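Local atomic coordinates of YPM (Yersinia pseudotuberculosis, PDB entry 1PM4), a protein that acts as a T-cell mitogen, a bacterial superantigen that probably stimulates T cells by engaging their receptors together with MHC class II molecules. Residues L51-G56 / Y74-T79; N58-I63 / S83-I88; G23-K28 / D107-D112; E62-R65 / P71-Y74. All blocks are in the same frame, centred on the assembly; numbering follows the deposited sequence.

Interaction 1 of 4, residues L51-G56 / Y74-T79; sequences LLRNVG and YEDYYT
R53 and D76 reach for each other from opposite directions, and Y74 lies across the outer part of the arginine arm, at CD and NE. R53 is extended from CG to NE (chi2 180°), which carries its guanidinium across to the other strand. There R53 NE lies 2.9 Å from D76 OD2 in a salt bridge whose weak, bent hydrogen bond is doubtful in detail, because the carboxylate stands too close to Y78 in the model. The guanidinium and carboxylate planes are 64° apart, so the two groups do not meet flat. R53 NE also sits 4.0 Å from Y74 CE2, the arginine crossing the tyrosine at about a right angle. The two strands belong to different sheets of the jelly roll; they run nearly parallel, 11.1 Å apart at the closest approach of their axes, so the contact spans the inside of the sandwich. Two residues earlier in its strand, L51 crosses Y74 in the same perpendicular fashion, with L51 CD2 resting 3.9 Å from Y74 CB. Another guanidinium nitrogen is held from outside the pair: R53 NH1 donates to L82 O. Beyond D76, Y77 and Y78 pair with a strand of the second subunit, which carries the sheet on across the interface.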
loop_
_atom_site.group_PDB
_atom_site.type_symbol
_atom_site.label_atom_id
_atom_site.label_comp_id
_atom_site.label_asym_id
_atom_site.label_seq_id
_atom_site.Cartn_x
_atom_site.Cartn_y
_atom_site.Cartn_z
ATOM N N LEU A 51 -8.364 2.931 -4.672
ATOM C CA LEU A 51 -8.759 3.620 -3.462
ATOM C C LEU A 51 -7.818 4.772 -3.174
ATOM O O LEU A 51 -6.582 4.590 -3.053
ATOM C CB LEU A 51 -8.804 2.617 -2.275
ATOM C CG LEU A 51 -9.088 3.272 -0.895
ATOM C CD1 LEU A 51 -10.415 4.126 -0.805
ATOM C CD2 LEU A 51 -9.039 2.250 0.172
ATOM N N LEU A 52 -8.387 5.983 -3.150
ATOM C CA LEU A 52 -7.642 7.155 -2.757
ATOM C C LEU A 52 -8.120 7.674 -1.407
ATOM O O LEU A 52 -9.334 7.621 -1.092
ATOM C CB LEU A 52 -7.791 8.204 -3.800
ATOM C CG LEU A 52 -7.555 7.768 -5.266
ATOM C CD1 LEU A 52 -8.296 8.766 -6.099
ATOM C CD2 LEU A 52 -6.161 7.813 -5.521
ATOM N N ARG A 53 -7.181 8.215 -0.641
ATOM C CA ARG A 53 -7.493 8.898 0.615
ATOM C C ARG A 53 -7.024 10.332 0.606
ATOM O O ARG A 53 -6.000 10.636 0.020
ATOM C CB ARG A 53 -6.929 8.137 1.830
ATOM C CG ARG A 53 -8.063 7.952 2.879
ATOM C CD ARG A 53 -7.747 7.207 4.208
ATOM N NE ARG A 53 -8.921 6.678 4.951
ATOM C CZ ARG A 53 -10.121 7.267 5.044
ATOM N NH1 ARG A 53 -10.388 8.411 4.442
ATOM N NH2 ARG A 53 -11.085 6.690 5.743
ATOM N N ASN A 54 -7.760 11.219 1.272
ATOM C CA ASN A 54 -7.287 12.574 1.455
ATOM C C ASN A 54 -6.330 12.557 2.653
ATOM O O ASN A 54 -6.686 12.170 3.753
ATOM C CB ASN A 54 -8.422 13.567 1.667
ATOM C CG ASN A 54 -8.028 15.009 1.278
ATOM O OD1 ASN A 54 -8.865 15.829 0.829
ATOM N ND2 ASN A 54 -6.735 15.315 1.438
ATOM N N VAL A 55 -5.117 12.993 2.422
ATOM C CA VAL A 55 -3.963 12.584 3.236
ATOM C C VAL A 55 -3.786 13.327 4.580
ATOM O O VAL A 55 -3.645 12.686 5.664
ATOM C CB VAL A 55 -2.709 12.678 2.352
ATOM C CG1 VAL A 55 -1.426 12.735 3.154
ATOM C CG2 VAL A 55 -2.695 11.481 1.420
ATOM N N GLY A 56 -3.729 14.650 4.491
ATOM C CA GLY A 56 -3.836 15.501 5.672
ATOM C C GLY A 56 -4.292 16.911 5.316
ATOM O O GLY A 56 -3.908 17.888 5.974
ATOM N N TYR A 74 -9.554 -2.383 3.309
ATOM C CA TYR A 74 -8.611 -1.494 3.995
ATOM C C TYR A 74 -9.152 -1.047 5.352
ATOM O O TYR A 74 -10.242 -0.554 5.447
ATOM C CB TYR A 74 -8.332 -0.265 3.118
ATOM C CG TYR A 74 -7.572 0.840 3.805
ATOM C CD1 TYR A 74 -6.213 0.821 3.905
ATOM C CD2 TYR A 74 -8.266 1.871 4.376
ATOM C CE1 TYR A 74 -5.559 1.845 4.597
ATOM C CE2 TYR A 74 -7.633 2.885 5.043
ATOM C CZ TYR A 74 -6.304 2.862 5.160
ATOM O OH TYR A 74 -5.748 3.963 5.828
ATOM N N GLU A 75 -8.370 -1.201 6.416
ATOM C CA GLU A 75 -8.815 -0.863 7.742
ATOM C C GLU A 75 -8.204 0.410 8.157
ATOM O O GLU A 75 -7.008 0.532 8.098
ATOM C CB GLU A 75 -8.353 -1.906 8.809
ATOM C CG GLU A 75 -8.746 -3.297 8.551
ATOM C CD GLU A 75 -8.696 -4.205 9.752
ATOM O OE1 GLU A 75 -8.266 -3.820 10.812
ATOM O OE2 GLU A 75 -9.063 -5.300 9.512
ATOM N N ASP A 76 -9.041 1.301 8.676
ATOM C CA ASP A 76 -8.702 2.613 9.170
ATOM C C ASP A 76 -9.335 2.778 10.546
ATOM O O ASP A 76 -10.530 2.526 10.678
ATOM C CB ASP A 76 -9.380 3.626 8.212
ATOM C CG ASP A 76 -8.873 4.980 8.382
ATOM O OD1 ASP A 76 -9.199 5.574 9.425
ATOM O OD2 ASP A 76 -8.116 5.510 7.535
ATOM N N TYR A 77 -8.567 3.227 11.547
ATOM C CA TYR A 77 -9.104 3.482 12.899
ATOM C C TYR A 77 -8.754 4.888 13.363
ATOM O O TYR A 77 -8.609 5.166 14.567
ATOM C CB TYR A 77 -8.555 2.461 13.891
ATOM C CG TYR A 77 -8.949 1.095 13.462
ATOM C CD1 TYR A 77 -10.239 0.689 13.616
ATOM C CD2 TYR A 77 -8.069 0.271 12.777
ATOM C CE1 TYR A 77 -10.668 -0.520 13.172
ATOM C CE2 TYR A 77 -8.472 -0.954 12.348
ATOM C CZ TYR A 77 -9.777 -1.347 12.551
ATOM O OH TYR A 77 -10.255 -2.549 12.113
ATOM N N TYR A 78 -8.579 5.765 12.391
ATOM C CA TYR A 78 -8.191 7.141 12.659
ATOM C C TYR A 78 -9.278 7.892 13.430
ATOM O O TYR A 78 -10.463 7.668 13.223
ATOM C CB TYR A 78 -7.884 7.865 11.348
ATOM C CG TYR A 78 -6.708 7.295 10.619
ATOM C CD1 TYR A 78 -5.542 6.958 11.292
ATOM C CD2 TYR A 78 -6.748 7.101 9.248
ATOM C CE1 TYR A 78 -4.451 6.453 10.609
ATOM C CE2 TYR A 78 -5.669 6.584 8.555
ATOM C CZ TYR A 78 -4.522 6.257 9.248
ATOM O OH TYR A 78 -3.428 5.736 8.571
ATOM N N THR A 79 -8.859 8.781 14.323
ATOM C CA THR A 79 -9.837 9.462 15.161
ATOM C C THR A 79 -10.516 10.606 14.386
ATOM O O THR A 79 -11.733 10.779 14.509
ATOM C CB THR A 79 -9.205 9.886 16.491
ATOM O OG1 THR A 79 -7.892 10.399 16.261
ATOM C CG2 THR A 79 -8.981 8.627 17.353
#

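Interaction 2 of 4, residues N58-I63 / S83-I88; sequences NGWGEI and SWIWKI
The indole of W60 lies against I85, and the main interaction is a CH-pi contact. I85 CD1 sits over one face of the six-membered ring of W60, 3.5 Å from its centroid and only 10° off the ring normal. The two side chains cross at about a right angle, so the isoleucine meets the ring chiefly with its terminal methyl. I85 CG1 follows just behind, 3.7 Å from W60 CZ3, and the two carbons together press on the half of the indole farthest from its backbone. In I85, CG1 is anti to the carbonyl carbon (chi1 -73°), and this turns the CG1-CD1 arm toward the tryptophan.

The remaining touches are van der Waals contacts at the far end of the ring. S83 OG comes within 3.5 Å of W60 CH2, meeting it obliquely, and W84 adds backbone alone: its CA lies at the indole edge, in the ring plane, and W84 C is 3.9 Å from W60 CZ3. The side chain of W84 leaves in the other direction, into the core, where W84 CD1 lies over a face of the W86 ring.

Strand 47-54 runs between the two segments in the sheet, antiparallel to both, so W60 and I85 meet across a strand, beside L52. P118 of the C-terminal tail packs on W60 and I85, and the tail is tied to strand 18-23 by the C20-C117 disulfide. At the outer edge, residues 59-61 continue the sheet as an antiparallel ladder with a strand of the third subunit.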
loop_
_atom_site.group_PDB
_atom_site.type_symbol
_atom_site.label_atom_id
_atom_site.label_comp_id
_atom_site.label_asym_id
_atom_site.label_seq_id
_atom_site.Cartn_x
_atom_site.Cartn_y
_atom_site.Cartn_z
ATOM N N ASN A 58 -3.365 17.615 2.437
ATOM C CA ASN A 58 -2.243 17.771 1.520
ATOM C C ASN A 58 -2.662 17.468 0.068
ATOM O O ASN A 58 -2.018 17.921 -0.912
ATOM C CB ASN A 58 -1.063 16.903 2.007
ATOM C CG ASN A 58 -0.547 17.323 3.381
ATOM O OD1 ASN A 58 -0.797 18.445 3.831
ATOM N ND2 ASN A 58 0.188 16.414 4.058
ATOM N N GLY A 59 -3.788 16.758 -0.062
ATOM C CA GLY A 59 -4.253 16.283 -1.327
ATOM C C GLY A 59 -4.655 14.820 -1.229
ATOM O O GLY A 59 -4.842 14.274 -0.171
ATOM N N TRP A 60 -4.788 14.187 -2.375
ATOM C CA TRP A 60 -5.289 12.831 -2.450
ATOM C C TRP A 60 -4.155 11.901 -2.833
ATOM O O TRP A 60 -3.327 12.259 -3.691
ATOM C CB TRP A 60 -6.364 12.811 -3.525
ATOM C CG TRP A 60 -7.579 13.485 -3.131
ATOM C CD1 TRP A 60 -7.935 14.767 -3.380
ATOM C CD2 TRP A 60 -8.669 12.887 -2.432
ATOM N NE1 TRP A 60 -9.180 15.012 -2.865
ATOM C CE2 TRP A 60 -9.649 13.865 -2.272
ATOM C CE3 TRP A 60 -8.910 11.609 -1.941
ATOM C CZ2 TRP A 60 -10.851 13.628 -1.593
ATOM C CZ3 TRP A 60 -10.103 11.373 -1.258
ATOM C CH2 TRP A 60 -11.065 12.383 -1.117
ATOM N N GLY A 61 -4.126 10.723 -2.234
ATOM C CA GLY A 61 -3.118 9.718 -2.481
ATOM C C GLY A 61 -3.668 8.307 -2.552
ATOM O O GLY A 61 -4.460 7.859 -1.680
ATOM N N GLU A 62 -3.167 7.531 -3.496
ATOM C CA GLU A 62 -3.582 6.131 -3.586
ATOM C C GLU A 62 -3.192 5.320 -2.333
ATOM O O GLU A 62 -2.103 5.431 -1.837
ATOM C CB GLU A 62 -2.979 5.528 -4.838
ATOM C CG GLU A 62 -3.075 4.025 -4.908
ATOM C CD GLU A 62 -2.654 3.515 -6.276
ATOM O OE1 GLU A 62 -2.420 4.324 -7.201
ATOM O OE2 GLU A 62 -2.600 2.291 -6.422
ATOM N N ILE A 63 -4.108 4.546 -1.805
ATOM C CA ILE A 63 -3.823 3.508 -0.824
ATOM C C ILE A 63 -3.486 2.206 -1.460
ATOM O O ILE A 63 -2.462 1.580 -1.123
ATOM C CB ILE A 63 -5.084 3.264 0.108
ATOM C CG1 ILE A 63 -5.435 4.546 0.821
ATOM C CG2 ILE A 63 -4.797 2.092 1.070
ATOM C CD1 ILE A 63 -6.564 4.456 1.798
ATOM N N SER A 83 -12.378 11.400 4.141
ATOM C CA SER A 83 -13.148 10.916 3.027
ATOM C C SER A 83 -12.249 10.082 2.168
ATOM O O SER A 83 -11.006 10.096 2.248
ATOM C CB SER A 83 -13.847 12.054 2.261
ATOM O OG SER A 83 -12.909 12.953 1.769
ATOM N N TRP A 84 -12.895 9.312 1.317
ATOM C CA TRP A 84 -12.150 8.436 0.431
ATOM C C TRP A 84 -12.790 8.575 -0.919
ATOM O O TRP A 84 -13.954 8.973 -1.015
ATOM C CB TRP A 84 -12.223 6.994 0.941
ATOM C CG TRP A 84 -13.531 6.416 1.121
ATOM C CD1 TRP A 84 -14.282 5.824 0.182
ATOM C CD2 TRP A 84 -14.268 6.290 2.372
ATOM N NE1 TRP A 84 -15.439 5.344 0.730
ATOM C CE2 TRP A 84 -15.469 5.615 2.076
ATOM C CE3 TRP A 84 -14.009 6.667 3.699
ATOM C CZ2 TRP A 84 -16.467 5.326 3.058
ATOM C CZ3 TRP A 84 -14.978 6.382 4.696
ATOM C CH2 TRP A 84 -16.192 5.711 4.362
ATOM N N ILE A 85 -12.040 8.215 -1.944
ATOM C CA ILE A 85 -12.542 8.081 -3.313
ATOM C C ILE A 85 -12.185 6.744 -3.900
ATOM O O ILE A 85 -11.029 6.235 -3.807
ATOM C CB ILE A 85 -11.971 9.184 -4.174
ATOM C CG1 ILE A 85 -12.654 10.487 -3.817
ATOM C CG2 ILE A 85 -12.135 8.919 -5.740
ATOM C CD1 ILE A 85 -11.898 11.630 -4.455
ATOM N N TRP A 86 -13.189 6.146 -4.516
ATOM C CA TRP A 86 -13.031 5.020 -5.392
ATOM C C TRP A 86 -12.904 5.546 -6.838
ATOM O O TRP A 86 -13.835 6.148 -7.346
ATOM C CB TRP A 86 -14.281 4.151 -5.329
ATOM C CG TRP A 86 -14.590 3.695 -3.941
ATOM C CD1 TRP A 86 -15.714 4.038 -3.241
ATOM C CD2 TRP A 86 -13.907 2.702 -3.157
ATOM N NE1 TRP A 86 -15.684 3.453 -2.009
ATOM C CE2 TRP A 86 -14.630 2.596 -1.916
ATOM C CE3 TRP A 86 -12.746 1.978 -3.296
ATOM C CZ2 TRP A 86 -14.240 1.793 -0.903
ATOM C CZ3 TRP A 86 -12.323 1.165 -2.220
ATOM C CH2 TRP A 86 -13.103 1.060 -1.045
ATOM N N LYS A 87 -11.752 5.346 -7.458
ATOM C CA LYS A 87 -11.588 5.693 -8.851
ATOM C C LYS A 87 -11.655 4.451 -9.731
ATOM O O LYS A 87 -10.905 3.502 -9.513
ATOM C CB LYS A 87 -10.225 6.353 -9.037
ATOM C CG LYS A 87 -9.878 6.677 -10.428
ATOM C CD LYS A 87 -8.660 7.618 -10.532
ATOM C CE LYS A 87 -8.360 7.939 -11.915
ATOM N NZ LYS A 87 -7.008 8.687 -12.133
ATOM N N ILE A 88 -12.549 4.478 -10.675
ATOM C CA ILE A 88 -12.781 3.424 -11.651
ATOM C C ILE A 88 -12.164 3.899 -12.944
ATOM O O ILE A 88 -12.607 4.918 -13.522
ATOM C CB ILE A 88 -14.313 3.171 -11.898
ATOM C CG1 ILE A 88 -14.990 2.743 -10.566
ATOM C CG2 ILE A 88 -14.521 2.094 -12.923
ATOM C CD1 ILE A 88 -16.510 2.888 -10.537
#

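Interaction 3 of 4, residues G23-K28 / D107-D112; sequences GNKEGK and DKEDSD
K25 sets its ammonium group between two acidic side chains, E109 and D112, of the other loop. From CB the chain sets off with CG between the backbone N and the carbonyl carbon (chi1 40°), then runs straight through CD. It bends at chi3 (124°) and again at chi4, and these two kinks swing the end round to the acids. CE is the first atom to meet the other segment: K25 CE lies 3.3 Å from S111 OG and close to D112 OD1. NZ finishes the path between two carboxylates. K25 NZ donates to D112 OD1 at 2.6 Å, approaching nearly along the C-O bond direction, and to E109 OE1 at 3.1 Å, this time from 38° above the carboxylate plane. The result is a three-residue salt-bridge network, built between two loops of the jelly roll: a type I beta turn from N24 to G27, after strand 18-23, and a short 3-10 turn at 110-112. Each loop has its own internal bonds. In the first, G27 N binds N24 O at 2.8 Å, while N24 ND2 donates to K28 O at 2.9 Å and also serves L82 O. In the second, E109 N donates to D112 OD2 at 3.0 Å, and D112 N returns a bond to the carbonyl of E109. D112 OD2 is also hydrogen-bonded to the hydroxyl of Y9, so strand 6-13 helps to position the carboxylate that K25 binds. K25, E109 and S111 lie toward solvent, whereas D112 is buried. A water makes weak hydrogen bonds with K25 N and with D112 OD1.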
loop_
_atom_site.group_PDB
_atom_site.type_symbol
_atom_site.label_atom_id
_atom_site.label_comp_id
_atom_site.label_asym_id
_atom_site.label_seq_id
_atom_site.Cartn_x
_atom_site.Cartn_y
_atom_site.Cartn_z
ATOM N N GLY A 23 -16.865 8.757 -0.830
ATOM C CA GLY A 23 -17.463 8.195 0.382
ATOM C C GLY A 23 -17.110 9.044 1.567
ATOM O O GLY A 23 -16.031 9.643 1.620
ATOM N N ASN A 24 -18.009 9.035 2.545
ATOM C CA ASN A 24 -17.833 9.791 3.777
ATOM C C ASN A 24 -17.449 11.255 3.522
ATOM O O ASN A 24 -16.462 11.743 4.051
ATOM C CB ASN A 24 -16.803 9.123 4.678
ATOM C CG ASN A 24 -16.748 9.775 6.031
ATOM O OD1 ASN A 24 -17.776 10.232 6.502
ATOM N ND2 ASN A 24 -15.584 9.838 6.648
ATOM N N LYS A 25 -18.228 11.931 2.684
ATOM C CA LYS A 25 -17.700 13.127 2.009
ATOM C C LYS A 25 -17.464 14.286 3.035
ATOM O O LYS A 25 -16.432 14.989 2.983
ATOM C CB LYS A 25 -18.532 13.501 0.755
ATOM C CG LYS A 25 -20.068 13.359 0.854
ATOM C CD LYS A 25 -20.783 14.058 -0.351
ATOM C CE LYS A 25 -21.717 13.143 -1.146
ATOM N NZ LYS A 25 -22.643 12.336 -0.247
ATOM N N GLU A 26 -18.344 14.397 4.022
ATOM C CA GLU A 26 -18.123 15.321 5.152
ATOM C C GLU A 26 -17.032 14.915 6.180
ATOM O O GLU A 26 -16.877 15.591 7.192
ATOM C CB GLU A 26 -19.441 15.576 5.903
ATOM C CG GLU A 26 -19.908 14.444 6.825
ATOM C CD GLU A 26 -20.570 13.292 6.082
ATOM O OE1 GLU A 26 -21.814 13.366 5.864
ATOM O OE2 GLU A 26 -19.846 12.305 5.745
ATOM N N GLY A 27 -16.303 13.820 5.933
ATOM C CA GLY A 27 -15.290 13.328 6.853
ATOM C C GLY A 27 -15.815 13.181 8.281
ATOM O O GLY A 27 -15.250 13.748 9.220
ATOM N N LYS A 28 -16.923 12.470 8.442
ATOM C CA LYS A 28 -17.401 12.103 9.760
ATOM C C LYS A 28 -16.441 11.037 10.274
ATOM O O LYS A 28 -15.780 10.347 9.473
ATOM C CB LYS A 28 -18.856 11.603 9.706
ATOM N N ASP A 107 -26.500 6.650 3.340
ATOM C CA ASP A 107 -26.998 5.874 2.249
ATOM C C ASP A 107 -26.427 6.483 0.964
ATOM O O ASP A 107 -26.061 7.678 0.911
ATOM C CB ASP A 107 -28.504 5.983 2.194
ATOM C CG ASP A 107 -29.150 5.472 3.445
ATOM O OD1 ASP A 107 -28.955 6.104 4.516
ATOM O OD2 ASP A 107 -29.808 4.420 3.439
ATOM N N LYS A 108 -26.423 5.680 -0.079
ATOM C CA LYS A 108 -25.947 6.167 -1.344
ATOM C C LYS A 108 -26.769 7.405 -1.791
ATOM O O LYS A 108 -27.981 7.496 -1.600
ATOM C CB LYS A 108 -25.874 4.990 -2.332
ATOM C CG LYS A 108 -26.443 5.197 -3.660
ATOM C CD LYS A 108 -26.446 3.876 -4.386
ATOM C CE LYS A 108 -26.676 4.035 -5.836
ATOM N NZ LYS A 108 -27.442 2.881 -6.392
ATOM N N GLU A 109 -26.059 8.384 -2.330
ATOM C CA GLU A 109 -26.620 9.619 -2.844
ATOM C C GLU A 109 -26.080 9.853 -4.248
ATOM O O GLU A 109 -24.985 9.454 -4.533
ATOM C CB GLU A 109 -26.210 10.771 -1.921
ATOM C CG GLU A 109 -26.835 10.633 -0.524
ATOM C CD GLU A 109 -26.596 11.823 0.401
ATOM O OE1 GLU A 109 -25.685 12.636 0.125
ATOM O OE2 GLU A 109 -27.347 11.953 1.405
ATOM N N ASP A 110 -26.885 10.474 -5.111
ATOM C CA ASP A 110 -26.473 10.844 -6.460
ATOM C C ASP A 110 -25.167 11.630 -6.474
ATOM O O ASP A 110 -24.293 11.366 -7.309
ATOM C CB ASP A 110 -27.558 11.680 -7.134
ATOM C CG ASP A 110 -28.741 10.833 -7.607
ATOM O OD1 ASP A 110 -28.837 9.643 -7.207
ATOM O OD2 ASP A 110 -29.603 11.293 -8.404
ATOM N N SER A 111 -25.022 12.516 -5.498
ATOM C CA SER A 111 -23.868 13.400 -5.438
ATOM C C SER A 111 -22.565 12.633 -5.095
ATOM O O SER A 111 -21.502 13.203 -5.134
ATOM C CB SER A 111 -24.151 14.564 -4.459
ATOM O OG SER A 111 -24.214 14.106 -3.148
ATOM N N ASP A 112 -22.656 11.333 -4.789
ATOM C CA ASP A 112 -21.456 10.561 -4.515
ATOM C C ASP A 112 -20.641 10.407 -5.802
ATOM O O ASP A 112 -19.462 10.205 -5.716
ATOM C CB ASP A 112 -21.755 9.163 -3.934
ATOM C CG ASP A 112 -22.512 9.188 -2.602
ATOM O OD1 ASP A 112 -22.541 10.247 -1.871
ATOM O OD2 ASP A 112 -23.093 8.160 -2.175
HETATM O O HOH W 1 -19.897 10.199 0.403
#

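Interaction 4 of 4, residues E62-R65 / P71-Y74; sequences EIKR and PLKY
I63 packs tightly onto the ring of Y74, and K64 lies alongside L72. I63 CD1 sits over the centre of the Y74 ring, 3.8 Å from the centroid and 13° off the normal, a CH-pi contact. I63 CG2 presses closer still, 3.4 Å from Y74 CD1, so both branches of the isoleucine bear on the ring. Next along the strand, K64 and L72 slide past each other in opposite directions, with K64 CG 3.6 Å from L72 CD2. A bend at chi3 (92°) then turns the lysine end to the backbone, where K64 NZ donates to K73 O at 2.7 Å, nearly in line with the carbonyl.

This end is looser: a water accepts from K64 NZ and K73 N, and R65 of the second subunit packs on both lysines. R65 of this chain touches little across the contact. It grips E62 side-on, both oxygens in the guanidinium plane: NH2 uses the syn lone pair of OE1, while NE meets OE2 on the syn side but 20° out of the carboxylate plane. E62 OE1 also receives E75 N of the third subunit.

Strands 59-67 and 72-78 follow each other and are the edge strands, within this chain, of opposite sheets; backbone hydrogen bonds tie K64 to L51 in strand 47-54 and L72 to A36 in strand 32-39.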
loop_
_atom_site.group_PDB
_atom_site.type_symbol
_atom_site.label_atom_id
_atom_site.label_comp_id
_atom_site.label_asym_id
_atom_site.label_seq_id
_atom_site.Cartn_x
_atom_site.Cartn_y
_atom_site.Cartn_z
ATOM N N GLU A 62 -3.167 7.531 -3.496
ATOM C CA GLU A 62 -3.582 6.131 -3.586
ATOM C C GLU A 62 -3.192 5.320 -2.333
ATOM O O GLU A 62 -2.103 5.431 -1.837
ATOM C CB GLU A 62 -2.979 5.528 -4.838
ATOM C CG GLU A 62 -3.075 4.025 -4.908
ATOM C CD GLU A 62 -2.654 3.515 -6.276
ATOM O OE1 GLU A 62 -2.420 4.324 -7.201
ATOM O OE2 GLU A 62 -2.600 2.291 -6.422
ATOM N N ILE A 63 -4.108 4.546 -1.805
ATOM C CA ILE A 63 -3.823 3.508 -0.824
ATOM C C ILE A 63 -3.486 2.206 -1.460
ATOM O O ILE A 63 -2.462 1.580 -1.123
ATOM C CB ILE A 63 -5.084 3.264 0.108
ATOM C CG1 ILE A 63 -5.435 4.546 0.821
ATOM C CG2 ILE A 63 -4.797 2.092 1.070
ATOM C CD1 ILE A 63 -6.564 4.456 1.798
ATOM N N LYS A 64 -4.355 1.716 -2.348
ATOM C CA LYS A 64 -4.124 0.473 -3.037
ATOM C C LYS A 64 -5.079 0.406 -4.215
ATOM O O LYS A 64 -5.933 1.239 -4.320
ATOM C CB LYS A 64 -4.405 -0.764 -2.172
ATOM C CG LYS A 64 -5.757 -0.785 -1.581
ATOM C CD LYS A 64 -5.973 -2.141 -0.797
ATOM C CE LYS A 64 -5.640 -2.149 0.655
ATOM N NZ LYS A 64 -5.559 -3.708 1.029
ATOM N N ARG A 65 -4.891 -0.612 -5.029
ATOM C CA ARG A 65 -5.684 -0.851 -6.226
ATOM C C ARG A 65 -5.899 -2.307 -6.534
ATOM O O ARG A 65 -5.151 -3.190 -6.111
ATOM C CB ARG A 65 -5.068 -0.181 -7.474
ATOM C CG ARG A 65 -3.778 -0.827 -7.944
ATOM C CD ARG A 65 -3.191 -0.256 -9.209
ATOM N NE ARG A 65 -2.904 1.165 -9.074
ATOM C CZ ARG A 65 -2.746 1.983 -10.093
ATOM N NH1 ARG A 65 -2.781 1.511 -11.329
ATOM N NH2 ARG A 65 -2.449 3.283 -9.898
ATOM N N PRO A 71 -11.878 -7.905 -4.726
ATOM C CA PRO A 71 -12.208 -6.938 -3.662
ATOM C C PRO A 71 -11.002 -6.261 -3.045
ATOM O O PRO A 71 -9.899 -6.832 -2.994
ATOM C CB PRO A 71 -13.045 -7.729 -2.640
ATOM C CG PRO A 71 -13.149 -9.105 -3.170
ATOM C CD PRO A 71 -12.393 -9.268 -4.467
ATOM N N LEU A 72 -11.216 -5.006 -2.668
ATOM C CA LEU A 72 -10.276 -4.128 -2.043
ATOM C C LEU A 72 -10.783 -3.945 -0.628
ATOM O O LEU A 72 -11.927 -3.507 -0.437
ATOM C CB LEU A 72 -10.311 -2.810 -2.748
ATOM C CG LEU A 72 -9.208 -1.811 -2.617
ATOM C CD1 LEU A 72 -9.150 -0.985 -3.936
ATOM C CD2 LEU A 72 -9.369 -0.947 -1.358
ATOM N N LYS A 73 -9.948 -4.276 0.338
ATOM C CA LYS A 73 -10.267 -4.069 1.760
ATOM C C LYS A 73 -9.169 -3.273 2.393
ATOM O O LYS A 73 -7.989 -3.496 2.067
ATOM C CB LYS A 73 -10.353 -5.397 2.486
ATOM C CG LYS A 73 -11.356 -6.340 1.937
ATOM C CD LYS A 73 -11.651 -7.452 2.901
ATOM C CE LYS A 73 -12.432 -8.549 2.232
ATOM N NZ LYS A 73 -12.678 -9.674 3.109
ATOM N N TYR A 74 -9.554 -2.383 3.309
ATOM C CA TYR A 74 -8.611 -1.494 3.995
ATOM C C TYR A 74 -9.152 -1.047 5.352
ATOM O O TYR A 74 -10.242 -0.554 5.447
ATOM C CB TYR A 74 -8.332 -0.265 3.118
ATOM C CG TYR A 74 -7.572 0.840 3.805
ATOM C CD1 TYR A 74 -6.213 0.821 3.905
ATOM C CD2 TYR A 74 -8.266 1.871 4.376
ATOM C CE1 TYR A 74 -5.559 1.845 4.597
ATOM C CE2 TYR A 74 -7.633 2.885 5.043
ATOM C CZ TYR A 74 -6.304 2.862 5.160
ATOM O OH TYR A 74 -5.748 3.963 5.828
HETATM O O HOH W 2 -7.583 -5.762 -0.483
#

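In the fold
From the N terminus, interaction 3 opens first, at residues 23-28, and closes last, at 107-112; its long loop encloses the other three contacts. Interaction 1 starts at 51-56 and interaction 2 at 58-63, but interaction 1 closes first, at 74-79, before interaction 2 ends at 83-88, so these two cross. Interaction 4 closes the shortest loop, sharing E62 and I63 with interaction 2 and Y74 with interaction 1. Interactions 1 and 4 join the two sheets across the sandwich, and interaction 2 spans strand 47-54 within one sheet. Interaction 3 ties loops beyond strands 18-23 and 96-103, and meets interaction 2 where G23 bonds to W84.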